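Local atomic coordinates of probable L,D-transpeptidase 3 (Mycobacterium tuberculosis, PDB entry 6D4K), a protein that is a probable L,D-transpeptidase of the mycobacterial cell wall that may attach proteins to peptidoglycan and is covalently acylated by the beta-lactam faropenem. Residues 52-63 and 77-85; 66-77 and 86-95. All coordinates share one frame; numbering follows the deposited sequence.

Contact 1 of 2, residues 52-63 and 77-85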
loop_
_atom_site.group_PDB
_atom_site.type_symbol
_atom_site.label_atom_id
_atom_site.label_comp_id
_atom_site.label_asym_id
_atom_site.label_seq_id
_atom_site.Cartn_x
_atom_site.Cartn_y
_atom_site.Cartn_z
ATOM N N PRO A 52 -21.576 11.828 -11.137
ATOM C CA PRO A 52 -21.526 10.369 -11.303
ATOM C C PRO A 52 -21.834 9.928 -12.724
ATOM O O PRO A 52 -22.683 10.497 -13.416
ATOM C CB PRO A 52 -22.606 9.874 -10.332
ATOM C CG PRO A 52 -22.668 10.932 -9.288
ATOM C CD PRO A 52 -22.441 12.224 -10.010
ATOM N N ILE A 53 -21.132 8.882 -13.151
ATOM C CA ILE A 53 -21.435 8.186 -14.388
ATOM C C ILE A 53 -22.057 6.867 -13.968
ATOM O O ILE A 53 -21.356 5.888 -13.686
ATOM C CB ILE A 53 -20.165 7.992 -15.230
ATOM C CG1 ILE A 53 -19.534 9.354 -15.539
ATOM C CG2 ILE A 53 -20.516 7.256 -16.504
ATOM C CD1 ILE A 53 -18.111 9.282 -16.015
ATOM N N THR A 54 -23.383 6.845 -13.884
ATOM C CA THR A 54 -24.056 5.688 -13.315
ATOM C C THR A 54 -24.288 4.578 -14.325
ATOM O O THR A 54 -24.548 3.442 -13.918
ATOM C CB THR A 54 -25.377 6.108 -12.668
ATOM O OG1 THR A 54 -26.100 6.965 -13.562
ATOM C CG2 THR A 54 -25.105 6.853 -11.367
ATOM N N ASN A 55 -24.188 4.873 -15.622
ATOM C CA ASN A 55 -24.416 3.874 -16.653
ATOM C C ASN A 55 -23.089 3.182 -16.934
ATOM O O ASN A 55 -22.191 3.806 -17.530
ATOM C CB ASN A 55 -24.948 4.540 -17.915
ATOM C CG ASN A 55 -25.289 3.546 -19.006
ATOM O OD1 ASN A 55 -24.705 2.466 -19.080
ATOM N ND2 ASN A 55 -26.223 3.915 -19.872
ATOM N N PRO A 56 -22.915 1.918 -16.535
ATOM C CA PRO A 56 -21.645 1.227 -16.805
ATOM C C PRO A 56 -21.291 1.184 -18.271
ATOM O O PRO A 56 -20.104 1.103 -18.604
ATOM C CB PRO A 56 -21.880 -0.194 -16.270
ATOM C CG PRO A 56 -23.074 -0.113 -15.395
ATOM C CD PRO A 56 -23.890 1.055 -15.846
ATOM N N ALA A 57 -22.284 1.227 -19.163
ATOM C CA ALA A 57 -21.961 1.174 -20.580
ATOM C C ALA A 57 -21.296 2.460 -21.048
ATOM O O ALA A 57 -20.525 2.435 -22.014
ATOM C CB ALA A 57 -23.201 0.840 -21.413
ATOM N N ASN A 58 -21.558 3.584 -20.374
ATOM C CA ASN A 58 -20.890 4.831 -20.731
ATOM C C ASN A 58 -19.466 4.918 -20.199
ATOM O O ASN A 58 -18.739 5.844 -20.574
ATOM C CB ASN A 58 -21.684 6.047 -20.254
ATOM C CG ASN A 58 -23.024 6.198 -20.960
ATOM O OD1 ASN A 58 -23.235 5.661 -22.052
ATOM N ND2 ASN A 58 -23.933 6.945 -20.342
ATOM N N ARG A 59 -19.048 3.977 -19.350
ATOM C CA ARG A 59 -17.726 4.092 -18.747
ATOM C C ARG A 59 -16.611 3.916 -19.767
ATOM O O ARG A 59 -15.530 4.478 -19.592
ATOM C CB ARG A 59 -17.596 3.129 -17.564
ATOM C CG ARG A 59 -18.466 3.553 -16.393
ATOM C CD ARG A 59 -18.330 2.674 -15.171
ATOM N NE ARG A 59 -19.050 3.259 -14.041
ATOM C CZ ARG A 59 -19.125 2.714 -12.833
ATOM N NH1 ARG A 59 -18.524 1.558 -12.586
ATOM N NH2 ARG A 59 -19.800 3.327 -11.870
ATOM N N HIS A 60 -16.846 3.161 -20.838
ATOM C CA HIS A 60 -15.802 3.023 -21.845
ATOM C C HIS A 60 -15.562 4.338 -22.573
ATOM O O HIS A 60 -14.410 4.715 -22.823
ATOM C CB HIS A 60 -16.148 1.896 -22.807
ATOM C CG HIS A 60 -15.999 0.544 -22.194
ATOM N ND1 HIS A 60 -14.838 0.149 -21.562
ATOM C CD2 HIS A 60 -16.870 -0.481 -22.062
ATOM C CE1 HIS A 60 -14.994 -1.076 -21.093
ATOM N NE2 HIS A 60 -16.216 -1.483 -21.387
ATOM N N ALA A 61 -16.631 5.061 -22.901
ATOM C CA ALA A 61 -16.451 6.378 -23.493
ATOM C C ALA A 61 -15.792 7.335 -22.502
ATOM O O ALA A 61 -14.953 8.155 -22.889
ATOM C CB ALA A 61 -17.786 6.906 -24.010
ATOM N N ALA A 62 -16.152 7.245 -21.219
ATOM C CA ALA A 62 -15.500 8.091 -20.216
ATOM C C ALA A 62 -14.001 7.780 -20.132
ATOM O O ALA A 62 -13.179 8.697 -20.080
ATOM C CB ALA A 62 -16.199 7.951 -18.860
ATOM N N GLU A 63 -13.632 6.494 -20.153
ATOM C CA GLU A 63 -12.220 6.108 -20.106
ATOM C C GLU A 63 -11.442 6.681 -21.286
ATOM O O GLU A 63 -10.298 7.124 -21.133
ATOM C CB GLU A 63 -12.104 4.585 -20.101
ATOM C CG GLU A 63 -12.493 4.000 -18.757
ATOM C CD GLU A 63 -12.724 2.511 -18.790
ATOM O OE1 GLU A 63 -12.347 1.865 -19.790
ATOM O OE2 GLU A 63 -13.314 1.999 -17.812
ATOM N N LYS A 77 -4.315 0.142 -16.482
ATOM C CA LYS A 77 -5.677 -0.373 -16.535
ATOM C C LYS A 77 -6.590 0.484 -15.668
ATOM O O LYS A 77 -6.218 0.861 -14.559
ATOM C CB LYS A 77 -5.726 -1.824 -16.038
ATOM C CG LYS A 77 -5.011 -2.821 -16.941
ATOM C CD LYS A 77 -4.786 -4.151 -16.233
ATOM C CE LYS A 77 -4.136 -5.163 -17.164
ATOM N NZ LYS A 77 -2.746 -4.754 -17.477
ATOM N N PHE A 78 -7.798 0.750 -16.160
ATOM C CA PHE A 78 -8.776 1.525 -15.410
ATOM C C PHE A 78 -9.565 0.638 -14.453
ATOM O O PHE A 78 -9.981 -0.471 -14.808
ATOM C CB PHE A 78 -9.762 2.213 -16.356
ATOM C CG PHE A 78 -9.202 3.421 -17.060
ATOM C CD1 PHE A 78 -8.953 4.601 -16.367
ATOM C CD2 PHE A 78 -8.940 3.386 -18.426
ATOM C CE1 PHE A 78 -8.465 5.719 -17.026
ATOM C CE2 PHE A 78 -8.437 4.497 -19.084
ATOM C CZ PHE A 78 -8.206 5.669 -18.388
ATOM N N GLU A 79 -9.770 1.144 -13.235
ATOM C CA GLU A 79 -10.636 0.514 -12.242
ATOM C C GLU A 79 -11.553 1.585 -11.678
ATOM O O GLU A 79 -11.080 2.632 -11.230
ATOM C CB GLU A 79 -9.819 -0.066 -11.081
ATOM C CG GLU A 79 -8.734 -1.046 -11.457
ATOM C CD GLU A 79 -7.967 -1.528 -10.239
ATOM O OE1 GLU A 79 -8.043 -0.859 -9.180
ATOM O OE2 GLU A 79 -7.298 -2.579 -10.340
ATOM N N TRP A 80 -12.854 1.332 -11.689
ATOM C CA TRP A 80 -13.814 2.293 -11.165
ATOM C C TRP A 80 -13.947 2.111 -9.655
ATOM O O TRP A 80 -14.295 1.025 -9.183
ATOM C CB TRP A 80 -15.158 2.163 -11.893
ATOM C CG TRP A 80 -15.039 2.707 -13.282
ATOM C CD1 TRP A 80 -14.514 2.072 -14.363
ATOM C CD2 TRP A 80 -15.394 4.025 -13.715
ATOM N NE1 TRP A 80 -14.529 2.908 -15.457
ATOM C CE2 TRP A 80 -15.069 4.113 -15.087
ATOM C CE3 TRP A 80 -15.953 5.140 -13.073
ATOM C CZ2 TRP A 80 -15.279 5.272 -15.836
ATOM C CZ3 TRP A 80 -16.194 6.282 -13.814
ATOM C CH2 TRP A 80 -15.831 6.351 -15.185
ATOM N N LEU A 81 -13.633 3.169 -8.904
ATOM C CA LEU A 81 -13.748 3.144 -7.448
ATOM C C LEU A 81 -15.118 3.592 -6.956
ATOM O O LEU A 81 -15.551 3.176 -5.875
ATOM C CB LEU A 81 -12.667 4.030 -6.817
ATOM C CG LEU A 81 -11.229 3.729 -7.235
ATOM C CD1 LEU A 81 -10.223 4.570 -6.460
ATOM C CD2 LEU A 81 -10.938 2.251 -7.070
ATOM N N ASP A 82 -15.791 4.439 -7.726
ATOM C CA ASP A 82 -17.130 4.938 -7.444
ATOM C C ASP A 82 -17.702 5.366 -8.788
ATOM O O ASP A 82 -17.001 5.347 -9.801
ATOM C CB ASP A 82 -17.076 6.116 -6.460
ATOM C CG ASP A 82 -18.307 6.211 -5.557
ATOM O OD1 ASP A 82 -19.400 5.722 -5.931
ATOM O OD2 ASP A 82 -18.173 6.796 -4.460
ATOM N N ASN A 83 -18.983 5.755 -8.795
ATOM C CA ASN A 83 -19.600 6.226 -10.034
ATOM C C ASN A 83 -18.910 7.456 -10.584
ATOM O O ASN A 83 -19.036 7.743 -11.780
ATOM C CB ASN A 83 -21.075 6.588 -9.836
ATOM C CG ASN A 83 -21.890 5.444 -9.310
ATOM O OD1 ASN A 83 -21.887 4.350 -9.879
ATOM N ND2 ASN A 83 -22.621 5.691 -8.225
ATOM N N ASP A 84 -18.181 8.189 -9.745
ATOM C CA ASP A 84 -17.524 9.416 -10.170
ATOM C C ASP A 84 -16.015 9.387 -9.987
ATOM O O ASP A 84 -15.382 10.451 -10.025
ATOM C CB ASP A 84 -18.113 10.632 -9.440
ATOM C CG ASP A 84 -17.964 10.545 -7.924
ATOM O OD1 ASP A 84 -18.265 11.551 -7.240
ATOM O OD2 ASP A 84 -17.557 9.482 -7.409
ATOM N N VAL A 85 -15.421 8.214 -9.745
ATOM C CA VAL A 85 -13.975 8.112 -9.574
ATOM C C VAL A 85 -13.478 6.894 -10.331
ATOM O O VAL A 85 -13.876 5.763 -10.029
ATOM C CB VAL A 85 -13.541 8.028 -8.102
ATOM C CG1 VAL A 85 -12.017 7.839 -8.026
ATOM C CG2 VAL A 85 -13.966 9.292 -7.338
HETATM O O HOH W 1 -12.575 -0.680 -16.446
#

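Contact 2 of 2, residues 66-77 and 86-95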
loop_
_atom_site.group_PDB
_atom_site.type_symbol
_atom_site.label_atom_id
_atom_site.label_comp_id
_atom_site.label_asym_id
_atom_site.label_seq_id
_atom_site.Cartn_x
_atom_site.Cartn_y
_atom_site.Cartn_z
ATOM N N VAL A 66 -10.709 10.372 -20.773
ATOM C CA VAL A 66 -9.706 10.671 -19.755
ATOM C C VAL A 66 -8.445 9.847 -20.000
ATOM O O VAL A 66 -7.689 9.545 -19.075
ATOM C CB VAL A 66 -10.267 10.500 -18.326
ATOM C CG1 VAL A 66 -11.502 11.385 -18.143
ATOM C CG2 VAL A 66 -10.591 9.025 -18.017
ATOM N N GLU A 67 -8.212 9.490 -21.259
ATOM C CA GLU A 67 -7.033 8.749 -21.687
ATOM C C GLU A 67 -5.774 9.262 -20.998
ATOM O O GLU A 67 -5.479 10.463 -21.027
ATOM C CB GLU A 67 -6.900 8.926 -23.203
ATOM C CG GLU A 67 -5.764 8.140 -23.840
ATOM C CD GLU A 67 -5.555 8.484 -25.309
ATOM O OE1 GLU A 67 -6.249 9.389 -25.823
ATOM O OE2 GLU A 67 -4.697 7.842 -25.948
ATOM N N VAL A 68 -5.041 8.366 -20.344
ATOM C CA VAL A 68 -3.850 8.756 -19.595
ATOM C C VAL A 68 -2.623 8.631 -20.493
ATOM O O VAL A 68 -2.309 7.543 -20.992
ATOM C CB VAL A 68 -3.686 7.914 -18.324
ATOM C CG1 VAL A 68 -2.389 8.298 -17.604
ATOM C CG2 VAL A 68 -4.916 8.080 -17.427
ATOM N N LYS A 69 -1.912 9.742 -20.695
ATOM C CA LYS A 69 -0.697 9.763 -21.502
ATOM C C LYS A 69 0.426 10.331 -20.646
ATOM O O LYS A 69 0.424 11.521 -20.315
ATOM C CB LYS A 69 -0.894 10.570 -22.786
ATOM C CG LYS A 69 -2.010 10.025 -23.677
ATOM C CD LYS A 69 -2.490 11.062 -24.680
ATOM C CE LYS A 69 -1.652 11.040 -25.952
ATOM N NZ LYS A 69 -2.356 10.362 -27.082
ATOM N N SER A 70 1.365 9.478 -20.272
ATOM C CA SER A 70 2.475 9.861 -19.415
ATOM C C SER A 70 3.779 9.913 -20.211
ATOM O O SER A 70 3.942 9.283 -21.266
ATOM C CB SER A 70 2.628 8.875 -18.253
ATOM O OG SER A 70 2.879 7.567 -18.776
ATOM N N THR A 71 4.717 10.688 -19.684
ATOM C CA THR A 71 6.083 10.706 -20.179
ATOM C C THR A 71 6.954 10.451 -18.944
ATOM O O THR A 71 6.951 11.256 -18.012
ATOM C CB THR A 71 6.405 12.065 -20.822
ATOM O OG1 THR A 71 5.429 12.358 -21.832
ATOM C CG2 THR A 71 7.788 12.060 -21.446
ATOM N N PRO A 72 7.656 9.312 -18.888
ATOM C CA PRO A 72 7.778 8.267 -19.914
ATOM C C PRO A 72 6.471 7.518 -20.156
ATOM O O PRO A 72 5.616 7.481 -19.271
ATOM C CB PRO A 72 8.789 7.299 -19.287
ATOM C CG PRO A 72 8.598 7.473 -17.820
ATOM C CD PRO A 72 8.388 8.945 -17.662
ATOM N N ALA A 73 6.336 6.911 -21.334
ATOM C CA ALA A 73 5.136 6.157 -21.658
ATOM C C ALA A 73 4.953 5.009 -20.672
ATOM O O ALA A 73 5.924 4.411 -20.195
ATOM C CB ALA A 73 5.242 5.600 -23.084
ATOM N N MET A 74 3.695 4.709 -20.360
ATOM C CA MET A 74 3.339 3.691 -19.381
ATOM C C MET A 74 1.992 3.126 -19.805
ATOM O O MET A 74 1.088 3.890 -20.161
ATOM C CB MET A 74 3.219 4.327 -17.985
ATOM C CG MET A 74 2.733 3.373 -16.890
ATOM S SD MET A 74 3.897 2.062 -16.483
ATOM C CE MET A 74 5.124 3.008 -15.576
ATOM N N THR A 75 1.867 1.802 -19.794
ATOM C CA THR A 75 0.575 1.150 -19.945
ATOM C C THR A 75 -0.081 0.962 -18.572
ATOM O O THR A 75 0.591 0.912 -17.540
ATOM C CB THR A 75 0.729 -0.206 -20.652
ATOM O OG1 THR A 75 1.543 -1.063 -19.847
ATOM C CG2 THR A 75 1.359 -0.041 -22.040
ATOM N N GLY A 76 -1.412 0.877 -18.573
ATOM C CA GLY A 76 -2.152 0.715 -17.339
ATOM C C GLY A 76 -3.573 0.255 -17.577
ATOM O O GLY A 76 -3.988 -0.016 -18.705
ATOM N N LYS A 77 -4.315 0.142 -16.482
ATOM C CA LYS A 77 -5.677 -0.373 -16.535
ATOM C C LYS A 77 -6.590 0.484 -15.668
ATOM O O LYS A 77 -6.218 0.861 -14.559
ATOM C CB LYS A 77 -5.726 -1.824 -16.038
ATOM C CG LYS A 77 -5.011 -2.821 -16.941
ATOM C CD LYS A 77 -4.786 -4.151 -16.233
ATOM C CE LYS A 77 -4.136 -5.163 -17.164
ATOM N NZ LYS A 77 -2.746 -4.754 -17.477
ATOM N N VAL A 86 -12.579 7.110 -11.287
ATOM C CA VAL A 86 -11.882 6.012 -11.948
ATOM C C VAL A 86 -10.390 6.189 -11.707
ATOM O O VAL A 86 -9.859 7.300 -11.798
ATOM C CB VAL A 86 -12.224 5.863 -13.456
ATOM C CG1 VAL A 86 -11.677 7.026 -14.296
ATOM C CG2 VAL A 86 -11.749 4.507 -14.001
ATOM N N GLN A 87 -9.710 5.106 -11.369
ATOM C CA GLN A 87 -8.269 5.174 -11.219
ATOM C C GLN A 87 -7.596 4.365 -12.310
ATOM O O GLN A 87 -8.122 3.340 -12.758
ATOM C CB GLN A 87 -7.790 4.713 -9.844
ATOM C CG GLN A 87 -7.761 3.239 -9.591
ATOM C CD GLN A 87 -7.137 2.935 -8.260
ATOM O OE1 GLN A 87 -6.720 3.847 -7.546
ATOM N NE2 GLN A 87 -7.093 1.662 -7.898
ATOM N N TRP A 88 -6.445 4.847 -12.741
ATOM C CA TRP A 88 -5.656 4.195 -13.777
ATOM C C TRP A 88 -4.424 3.645 -13.077
ATOM O O TRP A 88 -3.618 4.408 -12.534
ATOM C CB TRP A 88 -5.316 5.228 -14.839
ATOM C CG TRP A 88 -4.599 4.724 -16.042
ATOM C CD1 TRP A 88 -5.156 4.199 -17.183
ATOM C CD2 TRP A 88 -3.189 4.764 -16.269
ATOM N NE1 TRP A 88 -4.165 3.901 -18.101
ATOM C CE2 TRP A 88 -2.951 4.228 -17.554
ATOM C CE3 TRP A 88 -2.097 5.179 -15.499
ATOM C CZ2 TRP A 88 -1.671 4.133 -18.089
ATOM C CZ3 TRP A 88 -0.827 5.066 -16.030
ATOM C CH2 TRP A 88 -0.624 4.544 -17.317
ATOM N N VAL A 89 -4.308 2.325 -13.056
ATOM C CA VAL A 89 -3.261 1.621 -12.323
ATOM C C VAL A 89 -2.138 1.317 -13.303
ATOM O O VAL A 89 -2.353 0.545 -14.253
ATOM C CB VAL A 89 -3.820 0.326 -11.714
ATOM C CG1 VAL A 89 -2.720 -0.473 -11.022
ATOM C CG2 VAL A 89 -4.988 0.653 -10.770
ATOM N N PRO A 90 -0.938 1.876 -13.127
ATOM C CA PRO A 90 0.157 1.568 -14.057
ATOM C C PRO A 90 0.552 0.104 -13.981
ATOM O O PRO A 90 0.577 -0.495 -12.905
ATOM C CB PRO A 90 1.295 2.480 -13.589
ATOM C CG PRO A 90 0.987 2.760 -12.136
ATOM C CD PRO A 90 -0.527 2.795 -12.050
ATOM N N ASP A 91 0.894 -0.462 -15.139
ATOM C CA ASP A 91 1.295 -1.859 -15.175
ATOM C C ASP A 91 2.698 -2.077 -14.616
ATOM O O ASP A 91 3.059 -3.216 -14.284
ATOM C CB ASP A 91 1.307 -2.335 -16.622
ATOM C CG ASP A 91 -0.076 -2.507 -17.220
ATOM O OD1 ASP A 91 -1.056 -2.741 -16.484
ATOM O OD2 ASP A 91 -0.159 -2.469 -18.472
ATOM N N ARG A 92 3.501 -1.022 -14.541
ATOM C CA ARG A 92 4.879 -1.073 -14.077
ATOM C C ARG A 92 5.067 0.067 -13.092
ATOM O O ARG A 92 4.206 0.937 -12.974
ATOM C CB ARG A 92 5.868 -0.926 -15.257
ATOM C CG ARG A 92 5.442 -1.620 -16.557
ATOM C CD ARG A 92 6.487 -1.443 -17.632
ATOM N NE ARG A 92 6.843 -0.042 -17.838
ATOM C CZ ARG A 92 6.378 0.731 -18.815
ATOM N NH1 ARG A 92 5.526 0.251 -19.716
ATOM N NH2 ARG A 92 6.788 1.992 -18.900
ATOM N N PHE A 93 6.191 0.073 -12.390
ATOM C CA PHE A 93 6.509 1.184 -11.505
ATOM C C PHE A 93 7.004 2.376 -12.313
ATOM O O PHE A 93 7.736 2.215 -13.298
ATOM C CB PHE A 93 7.602 0.783 -10.511
ATOM C CG PHE A 93 7.232 -0.376 -9.626
ATOM C CD1 PHE A 93 5.907 -0.722 -9.416
ATOM C CD2 PHE A 93 8.221 -1.136 -9.018
ATOM C CE1 PHE A 93 5.573 -1.799 -8.603
ATOM C CE2 PHE A 93 7.896 -2.214 -8.205
ATOM C CZ PHE A 93 6.570 -2.547 -8.003
ATOM N N TRP A 94 6.607 3.576 -11.892
ATOM C CA TRP A 94 7.210 4.792 -12.406
ATOM C C TRP A 94 8.701 4.783 -12.078
ATOM O O TRP A 94 9.113 4.214 -11.063
ATOM C CB TRP A 94 6.583 6.014 -11.718
ATOM C CG TRP A 94 5.112 6.131 -11.862
ATOM C CD1 TRP A 94 4.183 6.038 -10.859
ATOM C CD2 TRP A 94 4.377 6.396 -13.066
ATOM N NE1 TRP A 94 2.918 6.202 -11.373
ATOM C CE2 TRP A 94 3.007 6.449 -12.717
ATOM C CE3 TRP A 94 4.749 6.620 -14.398
ATOM C CZ2 TRP A 94 2.003 6.671 -13.666
ATOM C CZ3 TRP A 94 3.756 6.845 -15.339
ATOM C CH2 TRP A 94 2.394 6.885 -14.959
ATOM N N PRO A 95 9.523 5.470 -12.876
ATOM C CA PRO A 95 10.924 5.658 -12.474
ATOM C C PRO A 95 10.983 6.492 -11.202
ATOM O O PRO A 95 10.200 7.429 -11.024
ATOM C CB PRO A 95 11.545 6.403 -13.666
ATOM C CG PRO A 95 10.402 7.101 -14.318
ATOM C CD PRO A 95 9.177 6.243 -14.086
HETATM O O HOH W 2 4.186 -2.111 -19.960
HETATM O O HOH W 3 -2.505 -2.326 -19.819
#

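Contact 1 of 2, residues 52-63 and 77-85
Arg59 and Glu63 of a short helix close over Trp80 and Phe78 of an edge strand in a surface contact at one end of the N-terminal domain. Arg59 lies along the indole with its chain extended from CG to NE, so that its methylenes and its charged end cover the same face in succession. CD sits 3.5 Å from the centroid of the five-membered ring of Trp80, and the guanidinium lies flat on the indole, its plane only 10° from that of the ring, a cation-pi stack. A long side chain ending in a flat cation suits a broad aromatic face that is only partly buried.

Glu63, one helical turn on, reaches the rim of the same indole. Its OE2 accepts from Trp80 NE1 at 2.8 Å, using the anti lone pair, with the oxygen almost in the ring plane. A water then joins OE2 to Phe78 O, while CG of Glu63 rests over one face of the Phe78 ring at 4.0 Å from its centroid. The small Ala62 CB and the Ile53 CD1 tip, the latter 3.8 Å from Trp80 CH2, meet the far edge of the indole.

This region matches a bacterial Ig-like domain, in which the helix 59-65 flanks strand 76-80, an edge strand of a four-stranded antiparallel sheet. The strand bends sharply at Leu81; Leu81 and Asp82 lie opposite the single residue Val85, a classic beta bulge, and both their backbone N atoms donate to Val85 O. A type I turn runs from Asp82 to Val85. The turn meets the loop before the helix, where Ile53 N donates to Asn83 O at 2.8 Å, and Pro52 CB packs on Asn83 CB at 3.7 Å.

Contact 2 of 2, residues 66-77 and 86-95
Trp88 is sandwiched between Val68, on strand 68-71, and the backbone of Gly76 and Lys77. Its CG stands anti to the backbone N (chi1 -175°), which brings the indole between Val68 and the backbone of Gly76; Val68 CG1 lies 3.8 Å from the six-membered ring's centroid, over the face. Gly76, having no side chain, lets its CA lie directly on the opposite face. Beside it, Lys77 and Val89 form an antiparallel hydrogen-bonded pair of the hairpin 76-80/85-90.

Met74 packs among four side chains. Bent at chi2 and chi3 (67° and 74°), its flexible chain puts CG 3.6 Å from Trp88 CH2 and against Pro90 CB, CE over the rim of one Trp94 face, and SD over the centre of the Arg92 guanidinium, 3.7 Å from CZ. The same guanidinium turns its edge to the backbone, where NH2 donates to Ala73 O at 2.9 Å on a lone pair in the carbonyl plane. Ser70 OG meets the edge of the Trp94 ring, whose NE1 is bonded to His43 O.

Asp91 crosses Thr75 and Lys77 at about right angles and divides its oxygens between them: OD2 accepts from Thr75 OG1 at 2.6 Å, and OD1 takes Lys77 NZ at 2.8 Å from above the carboxylate plane. A water bridging Gly76 O and OD2 adds a further donor. With a hydroxyl, an ammonium and a water all directed at it, the Asp91 carboxylate is probably stabilised as the anion, on the solvent-exposed side of an apolar interior of tryptophan, valine and methionine.

How the contacts relate
Both contacts use strand 76-80: contact 1 its Phe78 to Trp80 part, contact 2 its beginning at Gly76 and Lys77. Lys77 lies in both ranges but acts in contact 2. Contact 1 is at the surface and brings the helix 59-65 to the sheet; contact 2 is partly buried and joins the domain's two sheets, strand 68-71 belonging to the second. That strand follows the helix in the chain, and Glu79 N probably bonds to Gln87 O, so the contacts touch directly: Phe78 meets Trp88 edge-to-face, and Val86 packs on Trp80. Their tryptophans differ accordingly, one gripped by charged chains, the other buried among apolar groups and backbone; contact 2's charged pair lies at the exposed margin.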